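Protein toll (Drosophila melanogaster, PDB 4LXR) serves as the receptor for activated Spätzle, switching on Toll signalling in antifungal defence and setting up dorsal-ventral polarity in the embryo. Local coordinates at residues L389-R400 against L413-D424. Sequence-based numbering, arbitrary orientation.
Sequences LVTLVMSRNRLR and LRHLHLDHNDID. With NAG (2-acetamido-2-deoxy-beta-D-glucopyranose), chain E.
Val-390 O is gripped by two backbone donors of the next turn: Arg-414 N, 2.8 Å from it, and His-415 N. From there strands 391-393 and 415-417 run parallel, only 4° apart, with Leu-392 bonded through its N to His-415 O and through its O to His-417 N. These are neighbouring turns of the leucine-rich-repeat solenoid of the Toll ectodomain, LRR 11 against LRR 12. On the face of the strands that carries the leucines, Leu-392 and Leu-416 lie side by side; a shared chi1 of 178° sends both branches the same way, and CD2 of Leu-392 meets CD1 of Leu-416 at 3.7 Å. On the face of Thr-391 and His-415, Thr-391 CG2 meets the edge of the His-415 ring at CD2. Past the strands, Ser-395 OG donates a 2.7 Å hydrogen bond to Asp-419 OD1, meeting it from above the carboxylate plane. Asn-421 belongs to the asparagine ladder of the repeats: its ND2 lies 3.0 Å from Met-394 O in a nearly straight bond and also donates to Leu-418 O, while OD1, less surely placed, accepts from Leu-399 N. An alanine here would remove this amide and would probably leave Met-394 O without its donor from the next turn and Leu-418 O without this one. Further along, Asp-422 OD2 sits over one face of the Arg-398 guanidinium in a salt bridge, and Arg-400 NH1 reaches Asp-424 OD1 in a second, 3.0 Å long with a weak hydrogen bond.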
ATOM      1  N   LEU A 389       5.243 -24.424  -3.415  1.00 27.65           N
ATOM      2  CA  LEU A 389       5.350 -23.063  -2.882  1.00 29.71           C
ATOM      3  C   LEU A 389       4.717 -22.051  -3.847  1.00 27.34           C
ATOM      4  O   LEU A 389       4.972 -22.097  -5.040  1.00 25.91           O
ATOM      5  CB  LEU A 389       6.814 -22.708  -2.630  1.00 29.60           C
ATOM      6  CG  LEU A 389       7.041 -21.439  -1.806  1.00 24.46           C
ATOM      7  CD1 LEU A 389       6.442 -21.607  -0.409  1.00 21.47           C
ATOM      8  CD2 LEU A 389       8.536 -21.105  -1.742  1.00 24.47           C
ATOM      9  N   VAL A 390       3.871 -21.167  -3.335  1.00 35.50           N
ATOM     10  CA  VAL A 390       3.155 -20.223  -4.187  1.00 34.18           C
ATOM     11  C   VAL A 390       3.717 -18.802  -4.018  1.00 35.75           C
ATOM     12  O   VAL A 390       3.988 -18.107  -5.007  1.00 25.80           O
ATOM     13  CB  VAL A 390       1.634 -20.264  -3.918  1.00 34.21           C
ATOM     14  CG1 VAL A 390       0.908 -19.233  -4.768  1.00 34.00           C
ATOM     15  CG2 VAL A 390       1.092 -21.668  -4.195  1.00 31.02           C
ATOM     16  N   THR A 391       3.905 -18.366  -2.774  1.00 24.66           N
ATOM     17  CA  THR A 391       4.578 -17.091  -2.564  1.00 34.81           C
ATOM     18  C   THR A 391       5.766 -17.193  -1.611  1.00 37.63           C
ATOM     19  O   THR A 391       5.692 -17.846  -0.569  1.00 30.87           O
ATOM     20  CB  THR A 391       3.622 -15.916  -2.190  1.00 28.92           C
ATOM     21  OG1 THR A 391       3.787 -15.553  -0.830  1.00 36.85           O
ATOM     22  CG2 THR A 391       2.196 -16.251  -2.467  1.00 20.76           C
ATOM     23  N   LEU A 392       6.868 -16.568  -2.030  1.00 34.33           N
ATOM     24  CA  LEU A 392       8.120 -16.519  -1.292  1.00 30.37           C
ATOM     25  C   LEU A 392       8.447 -15.054  -1.004  1.00 34.06           C
ATOM     26  O   LEU A 392       8.576 -14.235  -1.932  1.00 31.12           O
ATOM     27  CB  LEU A 392       9.254 -17.165  -2.107  1.00 24.77           C
ATOM     28  CG  LEU A 392      10.654 -17.151  -1.491  1.00 24.71           C
ATOM     29  CD1 LEU A 392      10.649 -17.859  -0.107  1.00 21.01           C
ATOM     30  CD2 LEU A 392      11.711 -17.789  -2.430  1.00 22.57           C
ATOM     31  N   VAL A 393       8.563 -14.717   0.277  1.00 23.38           N
ATOM     32  CA  VAL A 393       8.855 -13.336   0.673  1.00 23.33           C
ATOM     33  C   VAL A 393      10.199 -13.294   1.387  1.00 29.72           C
ATOM     34  O   VAL A 393      10.369 -13.924   2.434  1.00 26.95           O
ATOM     35  CB  VAL A 393       7.748 -12.731   1.576  1.00 29.86           C
ATOM     36  CG1 VAL A 393       8.018 -11.253   1.865  1.00 20.66           C
ATOM     37  CG2 VAL A 393       6.391 -12.889   0.929  1.00 25.23           C
ATOM     38  N   MET A 394      11.162 -12.584   0.791  1.00 26.29           N
ATOM     39  CA  MET A 394      12.502 -12.485   1.351  1.00 27.27           C
ATOM     40  C   MET A 394      12.967 -11.044   1.352  1.00 26.90           C
ATOM     41  O   MET A 394      14.174 -10.756   1.244  1.00 20.90           O
ATOM     42  CB  MET A 394      13.492 -13.368   0.590  1.00 23.15           C
ATOM     43  CG  MET A 394      13.090 -14.840   0.574  1.00 23.47           C
ATOM     44  SD  MET A 394      14.395 -15.889  -0.059  1.00 27.30           S
ATOM     45  CE  MET A 394      15.696 -15.658   1.136  1.00 22.13           C
ATOM     46  N   SER A 395      11.994 -10.147   1.482  1.00 23.32           N
ATOM     47  CA  SER A 395      12.249  -8.709   1.539  1.00 24.41           C
ATOM     48  C   SER A 395      13.135  -8.329   2.704  1.00 23.41           C
ATOM     49  O   SER A 395      13.054  -8.936   3.774  1.00 28.10           O
ATOM     50  CB  SER A 395      10.924  -7.964   1.681  1.00 27.47           C
ATOM     51  OG  SER A 395       9.986  -8.504   0.781  1.00 28.04           O
ATOM     52  N   ARG A 396      13.956  -7.303   2.494  1.00 23.89           N
ATOM     53  CA  ARG A 396      14.784  -6.728   3.544  1.00 26.73           C
ATOM     54  C   ARG A 396      15.636  -7.802   4.227  1.00 32.63           C
ATOM     55  O   ARG A 396      15.568  -7.996   5.446  1.00 28.74           O
ATOM     56  CB  ARG A 396      13.926  -5.947   4.555  1.00 28.62           C
ATOM     57  CG  ARG A 396      13.279  -4.673   3.965  1.00 32.56           C
ATOM     58  CD  ARG A 396      12.280  -4.005   4.918  1.00 27.20           C
ATOM     59  NE  ARG A 396      11.250  -4.956   5.326  1.00 30.56           N
ATOM     60  CZ  ARG A 396      10.132  -5.193   4.649  1.00 29.03           C
ATOM     61  NH1 ARG A 396       9.851  -4.521   3.544  1.00 29.28           N
ATOM     62  NH2 ARG A 396       9.291  -6.105   5.084  1.00 24.27           N
ATOM     63  N   ASN A 397      16.407  -8.516   3.409  1.00 27.15           N
ATOM     64  CA  ASN A 397      17.509  -9.343   3.882  1.00 22.77           C
ATOM     65  C   ASN A 397      18.815  -8.705   3.389  1.00 25.46           C
ATOM     66  O   ASN A 397      18.839  -7.515   3.124  1.00 27.61           O
ATOM     67  CB  ASN A 397      17.344 -10.792   3.416  1.00 21.38           C
ATOM     68  CG  ASN A 397      16.432 -11.603   4.334  1.00 26.95           C
ATOM     69  OD1 ASN A 397      16.915 -12.324   5.207  1.00 33.82           O
ATOM     70  ND2 ASN A 397      15.114 -11.488   4.144  1.00 20.83           N
ATOM     71  N   ARG A 398      19.893  -9.476   3.286  1.00 23.41           N
ATOM     72  CA  ARG A 398      21.155  -8.987   2.725  1.00 23.95           C
ATOM     73  C   ARG A 398      21.539  -9.876   1.547  1.00 30.65           C
ATOM     74  O   ARG A 398      22.712 -10.211   1.367  1.00 28.07           O
ATOM     75  CB  ARG A 398      22.284  -9.032   3.757  1.00 24.73           C
ATOM     76  CG  ARG A 398      21.972  -8.390   5.120  1.00 39.70           C
ATOM     77  CD  ARG A 398      21.450  -6.968   5.011  1.00 41.07           C
ATOM     78  NE  ARG A 398      22.383  -6.096   4.309  1.00 58.51           N
ATOM     79  CZ  ARG A 398      22.048  -5.247   3.342  1.00 67.64           C
ATOM     80  NH1 ARG A 398      20.785  -5.143   2.938  1.00 63.47           N
ATOM     81  NH2 ARG A 398      22.985  -4.501   2.771  1.00 76.44           N
ATOM     82  N   LEU A 399      20.549 -10.272   0.751  1.00 23.71           N
ATOM     83  CA  LEU A 399      20.781 -11.243  -0.319  1.00 27.71           C
ATOM     84  C   LEU A 399      21.721 -10.675  -1.350  1.00 30.93           C
ATOM     85  O   LEU A 399      21.534  -9.558  -1.812  1.00 30.00           O
ATOM     86  CB  LEU A 399      19.470 -11.648  -0.992  1.00 23.42           C
ATOM     87  CG  LEU A 399      18.515 -12.475  -0.138  1.00 23.45           C
ATOM     88  CD1 LEU A 399      17.261 -12.834  -0.949  1.00 23.42           C
ATOM     89  CD2 LEU A 399      19.261 -13.720   0.293  1.00 25.61           C
ATOM     90  N   ARG A 400      22.740 -11.446  -1.698  1.00 30.72           N
ATOM     91  CA  ARG A 400      23.732 -10.998  -2.659  1.00 28.20           C
ATOM     92  C   ARG A 400      23.877 -12.020  -3.796  1.00 36.12           C
ATOM     93  O   ARG A 400      24.079 -11.648  -4.952  1.00 37.91           O
ATOM     94  CB  ARG A 400      25.067 -10.710  -1.955  1.00 34.13           C
ATOM     95  CG  ARG A 400      26.310 -11.017  -2.770  1.00 49.43           C
ATOM     96  CD  ARG A 400      27.235  -9.812  -2.876  1.00 68.64           C
ATOM     97  NE  ARG A 400      28.353 -10.057  -3.789  1.00 74.36           N
ATOM     98  CZ  ARG A 400      28.265  -9.968  -5.115  1.00 76.46           C
ATOM     99  NH1 ARG A 400      27.108  -9.640  -5.686  1.00 77.89           N
ATOM    100  NH2 ARG A 400      29.328 -10.212  -5.872  1.00 68.35           N
ATOM    101  N   LEU A 413       5.620 -21.732  -7.987  1.00 31.88           N
ATOM    102  CA  LEU A 413       5.803 -20.352  -7.507  1.00 35.77           C
ATOM    103  C   LEU A 413       5.142 -19.305  -8.402  1.00 40.97           C
ATOM    104  O   LEU A 413       5.307 -19.323  -9.619  1.00 37.43           O
ATOM    105  CB  LEU A 413       7.287 -20.021  -7.326  1.00 24.63           C
ATOM    106  CG  LEU A 413       7.584 -18.824  -6.404  1.00 27.91           C
ATOM    107  CD1 LEU A 413       7.198 -19.106  -4.959  1.00 22.72           C
ATOM    108  CD2 LEU A 413       9.035 -18.440  -6.476  1.00 23.56           C
ATOM    109  N   ARG A 414       4.395 -18.396  -7.785  1.00 41.29           N
ATOM    110  CA  ARG A 414       3.650 -17.376  -8.512  1.00 35.78           C
ATOM    111  C   ARG A 414       4.033 -15.940  -8.099  1.00 36.22           C
ATOM    112  O   ARG A 414       3.932 -15.006  -8.891  1.00 33.05           O
ATOM    113  CB  ARG A 414       2.138 -17.601  -8.318  1.00 34.30           C
ATOM    114  CG  ARG A 414       1.622 -18.946  -8.885  1.00 32.65           C
ATOM    115  CD  ARG A 414       1.763 -19.025 -10.413  1.00 34.45           C
ATOM    116  NE  ARG A 414       1.443 -20.352 -10.938  1.00 37.51           N
ATOM    117  CZ  ARG A 414       2.342 -21.279 -11.260  1.00 40.13           C
ATOM    118  NH1 ARG A 414       3.644 -21.048 -11.117  1.00 38.36           N
ATOM    119  NH2 ARG A 414       1.941 -22.448 -11.725  1.00 36.96           N
ATOM    120  N   HIS A 415       4.466 -15.769  -6.856  1.00 25.72           N
ATOM    121  CA  HIS A 415       4.757 -14.448  -6.312  1.00 26.13           C
ATOM    122  C   HIS A 415       6.086 -14.459  -5.557  1.00 29.46           C
ATOM    123  O   HIS A 415       6.211 -15.072  -4.489  1.00 28.14           O
ATOM    124  CB  HIS A 415       3.628 -13.995  -5.380  1.00 30.41           C
ATOM    125  CG  HIS A 415       2.269 -14.069  -6.008  1.00 44.43           C
ATOM    126  ND1 HIS A 415       1.859 -13.204  -7.001  1.00 44.44           N
ATOM    127  CD2 HIS A 415       1.233 -14.916  -5.794  1.00 36.74           C
ATOM    128  CE1 HIS A 415       0.624 -13.506  -7.362  1.00 43.19           C
ATOM    129  NE2 HIS A 415       0.221 -14.541  -6.643  1.00 39.27           N
ATOM    130  N   LEU A 416       7.069 -13.770  -6.122  1.00 25.13           N
ATOM    131  CA  LEU A 416       8.426 -13.772  -5.608  1.00 23.04           C
ATOM    132  C   LEU A 416       8.844 -12.353  -5.211  1.00 27.36           C
ATOM    133  O   LEU A 416       8.994 -11.479  -6.059  1.00 27.38           O
ATOM    134  CB  LEU A 416       9.376 -14.359  -6.655  1.00 22.41           C
ATOM    135  CG  LEU A 416      10.860 -14.389  -6.277  1.00 27.87           C
ATOM    136  CD1 LEU A 416      11.077 -15.060  -4.902  1.00 21.95           C
ATOM    137  CD2 LEU A 416      11.660 -15.093  -7.357  1.00 25.17           C
ATOM    138  N   HIS A 417       9.009 -12.126  -3.912  1.00 23.28           N
ATOM    139  CA  HIS A 417       9.415 -10.819  -3.394  1.00 22.83           C
ATOM    140  C   HIS A 417      10.838 -10.838  -2.861  1.00 30.54           C
ATOM    141  O   HIS A 417      11.121 -11.448  -1.820  1.00 25.05           O
ATOM    142  CB  HIS A 417       8.470 -10.367  -2.286  1.00 28.78           C
ATOM    143  CG  HIS A 417       7.038 -10.306  -2.714  1.00 31.01           C
ATOM    144  ND1 HIS A 417       6.450  -9.151  -3.183  1.00 35.07           N
ATOM    145  CD2 HIS A 417       6.081 -11.263  -2.760  1.00 30.50           C
ATOM    146  CE1 HIS A 417       5.189  -9.396  -3.488  1.00 35.08           C
ATOM    147  NE2 HIS A 417       4.941 -10.670  -3.245  1.00 34.94           N
ATOM    148  N   LEU A 418      11.720 -10.150  -3.577  1.00 25.11           N
ATOM    149  CA  LEU A 418      13.115 -10.051  -3.204  1.00 22.00           C
ATOM    150  C   LEU A 418      13.508  -8.598  -3.022  1.00 27.15           C
ATOM    151  O   LEU A 418      14.685  -8.255  -3.131  1.00 27.89           O
ATOM    152  CB  LEU A 418      14.012 -10.719  -4.258  1.00 21.86           C
ATOM    153  CG  LEU A 418      13.817 -12.233  -4.402  1.00 29.79           C
ATOM    154  CD1 LEU A 418      14.699 -12.790  -5.500  1.00 29.69           C
ATOM    155  CD2 LEU A 418      14.066 -12.971  -3.070  1.00 26.27           C
ATOM    156  N   ASP A 419      12.529  -7.746  -2.724  1.00 20.84           N
ATOM    157  CA  ASP A 419      12.793  -6.310  -2.605  1.00 30.61           C
ATOM    158  C   ASP A 419      13.695  -5.942  -1.409  1.00 29.18           C
ATOM    159  O   ASP A 419      13.616  -6.570  -0.367  1.00 31.20           O
ATOM    160  CB  ASP A 419      11.474  -5.530  -2.533  1.00 24.85           C
ATOM    161  CG  ASP A 419      10.457  -6.185  -1.596  1.00 28.27           C
ATOM    162  OD1 ASP A 419      10.300  -7.416  -1.654  1.00 28.59           O
ATOM    163  OD2 ASP A 419       9.814  -5.477  -0.793  1.00 37.29           O
ATOM    164  N   HIS A 420      14.527  -4.908  -1.577  1.00 30.31           N
ATOM    165  CA  HIS A 420      15.387  -4.374  -0.512  1.00 30.48           C
ATOM    166  C   HIS A 420      16.476  -5.377  -0.119  1.00 29.82           C
ATOM    167  O   HIS A 420      16.599  -5.780   1.032  1.00 32.24           O
ATOM    168  CB  HIS A 420      14.565  -3.941   0.722  1.00 25.72           C
ATOM    169  CG  HIS A 420      13.344  -3.137   0.389  1.00 30.86           C
ATOM    170  ND1 HIS A 420      13.408  -1.893  -0.202  1.00 30.12           N
ATOM    171  CD2 HIS A 420      12.028  -3.402   0.563  1.00 29.87           C
ATOM    172  CE1 HIS A 420      12.186  -1.426  -0.380  1.00 27.11           C
ATOM    173  NE2 HIS A 420      11.330  -2.320   0.084  1.00 34.00           N
ATOM    174  N   ASN A 421      17.251  -5.791  -1.102  1.00 26.62           N
ATOM    175  CA  ASN A 421      18.362  -6.692  -0.874  1.00 28.71           C
ATOM    176  C   ASN A 421      19.592  -6.133  -1.584  1.00 32.51           C
ATOM    177  O   ASN A 421      19.601  -4.957  -1.957  1.00 29.09           O
ATOM    178  CB  ASN A 421      17.995  -8.106  -1.341  1.00 24.01           C
ATOM    179  CG  ASN A 421      17.220  -8.874  -0.285  1.00 31.47           C
ATOM    180  OD1 ASN A 421      17.785  -9.233   0.747  1.00 29.10           O
ATOM    181  ND2 ASN A 421      15.924  -9.118  -0.523  1.00 25.36           N
ATOM    182  N   ASP A 422      20.626  -6.951  -1.767  1.00 33.72           N
ATOM    183  CA  ASP A 422      21.845  -6.493  -2.440  1.00 41.41           C
ATOM    184  C   ASP A 422      22.076  -7.291  -3.708  1.00 25.71           C
ATOM    185  O   ASP A 422      23.206  -7.656  -4.027  1.00 29.63           O
ATOM    186  CB  ASP A 422      23.062  -6.639  -1.529  1.00 53.98           C
ATOM    187  CG  ASP A 422      23.139  -5.555  -0.481  1.00 70.07           C
ATOM    188  OD1 ASP A 422      23.142  -4.365  -0.857  1.00 79.91           O
ATOM    189  OD2 ASP A 422      23.195  -5.893   0.719  1.00 70.90           O
ATOM    190  N   ILE A 423      20.996  -7.581  -4.422  1.00 25.22           N
ATOM    191  CA  ILE A 423      21.064  -8.445  -5.589  1.00 28.00           C
ATOM    192  C   ILE A 423      21.505  -7.710  -6.844  1.00 33.18           C
ATOM    193  O   ILE A 423      20.840  -6.772  -7.291  1.00 32.24           O
ATOM    194  CB  ILE A 423      19.707  -9.105  -5.853  1.00 34.48           C
ATOM    195  CG1 ILE A 423      19.260  -9.883  -4.610  1.00 30.70           C
ATOM    196  CG2 ILE A 423      19.788 -10.000  -7.067  1.00 31.71           C
ATOM    197  CD1 ILE A 423      17.782 -10.192  -4.583  1.00 26.35           C
ATOM    198  N   ASP A 424      22.626  -8.134  -7.422  1.00 33.98           N
ATOM    199  CA  ASP A 424      23.067  -7.541  -8.688  1.00 36.10           C
ATOM    200  C   ASP A 424      23.073  -8.538  -9.859  1.00 46.99           C
ATOM    201  O   ASP A 424      23.343  -8.166 -11.007  1.00 63.16           O
ATOM    202  CB  ASP A 424      24.432  -6.843  -8.525  1.00 33.97           C
ATOM    203  CG  ASP A 424      25.570  -7.811  -8.237  1.00 41.11           C
ATOM    204  OD1 ASP A 424      25.318  -9.022  -8.044  1.00 44.52           O
ATOM    205  OD2 ASP A 424      26.732  -7.348  -8.186  1.00 51.03           O
TER
HETATM  206  C1  NAG E   1      16.650   0.121  -0.012  1.00 39.48           C
HETATM  207  C2  NAG E   1      15.795   1.126   0.784  1.00 43.61           C
HETATM  208  C3  NAG E   1      16.553   1.618   2.016  1.00 46.04           C
HETATM  209  C4  NAG E   1      17.074   0.446   2.841  1.00 53.97           C
HETATM  210  C5  NAG E   1      17.910  -0.461   1.944  1.00 55.72           C
HETATM  211  C6  NAG E   1      18.464  -1.673   2.656  1.00 57.04           C
HETATM  212  C7  NAG E   1      14.174   2.386  -0.575  1.00 54.00           C
HETATM  213  C8  NAG E   1      13.947   3.618  -1.399  1.00 51.57           C
HETATM  214  N2  NAG E   1      15.396   2.253  -0.046  1.00 53.50           N
HETATM  215  O3  NAG E   1      15.680   2.439   2.783  1.00 39.84           O
HETATM  216  O4  NAG E   1      17.906   0.917   3.895  1.00 59.39           O
HETATM  217  O5  NAG E   1      17.094  -0.939   0.865  1.00 50.88           O
HETATM  218  O6  NAG E   1      17.422  -2.508   3.144  1.00 62.52           O
HETATM  219  O7  NAG E   1      13.292   1.551  -0.398  1.00 54.90           O
HETATM  220  O   HOH W   1       7.999  -5.321   1.174  1.00 36.61           O
HETATM  221  O   HOH W   2      17.684  -5.018   3.553  1.00 42.39           O
HETATM  222  O   HOH W   3      23.041 -11.600  -7.474  1.00 38.13           O